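Local coordinates for protein 2,5-dihydroxypyridine 5,6-dioxygenase (Pseudomonas putida KT2440, PDB 7CUP) that catalyses the iron-dependent dioxygenolytic cleavage of the 2,5-dihydroxypyridine ring between carbons 5 and 6, giving N-formylmaleamate in aerobic nicotinate degradation, at residues 216-221 and 317-322. Sequence-based numbering, arbitrary orientation.
With FE (Fe (III) ion), chain G.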
# COMPACT_ATOMS: atom_id res chain seq x y z
N ILE A 216 1.71 -14.39 34.26
CA ILE A 216 3.12 -14.07 33.93
C ILE A 216 3.17 -13.34 32.58
O ILE A 216 2.62 -13.87 31.62
CB ILE A 216 4.01 -15.31 33.94
CG1 ILE A 216 3.88 -16.07 35.26
CG2 ILE A 216 5.43 -14.87 33.66
CD1 ILE A 216 4.54 -17.39 35.25
N LEU A 217 3.82 -12.17 32.56
CA LEU A 217 4.16 -11.42 31.33
C LEU A 217 5.67 -11.58 31.10
O LEU A 217 6.42 -11.44 32.05
CB LEU A 217 3.74 -9.97 31.55
CG LEU A 217 2.29 -9.75 31.95
CD1 LEU A 217 2.02 -8.29 32.19
CD2 LEU A 217 1.33 -10.28 30.89
N PRO A 218 6.17 -11.84 29.88
CA PRO A 218 5.37 -11.84 28.64
C PRO A 218 4.68 -13.14 28.17
O PRO A 218 4.26 -13.15 27.04
CB PRO A 218 6.43 -11.50 27.58
CG PRO A 218 7.67 -12.19 28.09
CD PRO A 218 7.61 -12.07 29.60
N PHE A 219 4.51 -14.16 29.01
CA PHE A 219 3.86 -15.43 28.59
C PHE A 219 2.38 -15.15 28.29
O PHE A 219 1.80 -15.83 27.45
CB PHE A 219 3.96 -16.55 29.63
CG PHE A 219 5.34 -16.89 30.14
CD1 PHE A 219 6.49 -16.47 29.49
CD2 PHE A 219 5.49 -17.63 31.31
CE1 PHE A 219 7.75 -16.78 30.00
CE2 PHE A 219 6.75 -17.95 31.81
CZ PHE A 219 7.88 -17.49 31.16
N LYS A 220 1.76 -14.21 29.01
CA LYS A 220 0.33 -13.86 28.85
C LYS A 220 -0.56 -15.10 29.03
O LYS A 220 -1.45 -15.30 28.21
CB LYS A 220 0.11 -13.18 27.50
CG LYS A 220 0.88 -11.88 27.35
CD LYS A 220 1.11 -11.44 25.94
CE LYS A 220 1.68 -10.06 25.90
NZ LYS A 220 2.55 -9.88 24.72
N ASN A 221 -0.32 -15.88 30.09
CA ASN A 221 -1.15 -17.05 30.47
C ASN A 221 -1.72 -16.76 31.84
O ASN A 221 -1.04 -16.12 32.62
CB ASN A 221 -0.34 -18.35 30.58
CG ASN A 221 0.15 -18.83 29.22
OD1 ASN A 221 1.24 -19.40 29.10
ND2 ASN A 221 -0.68 -18.60 28.22
N CYS A 317 16.70 -10.84 30.64
CA CYS A 317 15.49 -11.61 31.02
C CYS A 317 14.62 -10.80 31.99
O CYS A 317 15.05 -10.53 33.11
CB CYS A 317 15.87 -12.95 31.62
SG CYS A 317 14.44 -13.99 32.01
N HIS A 318 13.39 -10.47 31.58
CA HIS A 318 12.47 -9.60 32.35
C HIS A 318 11.07 -10.22 32.42
O HIS A 318 10.45 -10.47 31.35
CB HIS A 318 12.46 -8.22 31.69
CG HIS A 318 11.41 -7.35 32.26
ND1 HIS A 318 10.30 -6.96 31.55
CD2 HIS A 318 11.27 -6.85 33.50
CE1 HIS A 318 9.52 -6.24 32.31
NE2 HIS A 318 10.10 -6.14 33.50
N LEU A 319 10.56 -10.42 33.64
CA LEU A 319 9.15 -10.86 33.88
C LEU A 319 8.42 -9.82 34.72
O LEU A 319 9.04 -9.23 35.62
CB LEU A 319 9.15 -12.22 34.59
CG LEU A 319 9.93 -13.32 33.89
CD1 LEU A 319 9.88 -14.59 34.73
CD2 LEU A 319 9.40 -13.60 32.48
N ASP A 320 7.16 -9.56 34.36
CA ASP A 320 6.16 -8.80 35.15
C ASP A 320 5.10 -9.80 35.57
O ASP A 320 4.57 -10.53 34.68
CB ASP A 320 5.57 -7.63 34.38
CG ASP A 320 6.54 -6.46 34.31
OD1 ASP A 320 7.40 -6.39 35.18
OD2 ASP A 320 6.44 -5.66 33.37
N ILE A 321 4.79 -9.83 36.86
CA ILE A 321 3.88 -10.84 37.45
C ILE A 321 2.92 -10.14 38.40
O ILE A 321 3.31 -9.79 39.51
CB ILE A 321 4.68 -11.93 38.17
CG1 ILE A 321 5.67 -12.60 37.22
CG2 ILE A 321 3.73 -12.91 38.83
CD1 ILE A 321 6.62 -13.58 37.87
N PRO A 322 1.66 -9.92 37.99
CA PRO A 322 0.61 -9.42 38.88
C PRO A 322 -0.12 -10.54 39.63
O PRO A 322 -0.44 -11.54 39.04
CB PRO A 322 -0.38 -8.71 37.95
CG PRO A 322 -0.14 -9.33 36.57
CD PRO A 322 1.17 -10.07 36.61
FE FE G . 9.32 -5.14 35.29
O HOH W 1 8.39 -3.64 33.79
O HOH W 2 11.57 -4.45 35.24
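Leu217 and Asp320 form a single antiparallel bridge, a hydrogen-bonded pair in which Leu217 N donates to Asp320 O (2.8 Å, nearly straight at 161°) and Asp320 N donates back to Leu217 O at 3.1 Å. Leu217 O also receives a CA-H...O contact from Leu319 CA. A cis peptide bond before Pro218 and a Lys220 N to Ile216 O bond turn the loop away directly after the bridge. Pro218 CD abuts Leu319 CD2 at 3.7 Å, the two side chains crossing at about a right angle. With CG anti to its carbonyl carbon (chi1 -55°), Leu319 brings this methyl toward the loop, where Ile216 CG2 and, obliquely, the Phe219 ring also approach it. Ile216 CG2 further meets Ile321 CG1 and lies over one face of the Phe219 ring, offset toward its rim. His318 and Asp320 serve the iron instead: His318 NE2 binds it at 2.2 Å and Asp320 OD1 at 2.3 Å, while Asp320 OD2 accepts a hydrogen bond from an iron-bound water. His318 ND1 bonds to Thr73 O, probably fixing the imidazole's rotation. His265, Ser302 and a second water complete the site; Arg293 salt-bridges Asp320 OD2, probably orienting the carboxylate. The bridge thus pins the loop after strand 215-216 to strand 319-323, which also pairs with strand 299-303, with helix 243-253 packing on Phe219 and Leu319 and helix 290-294 on Leu217.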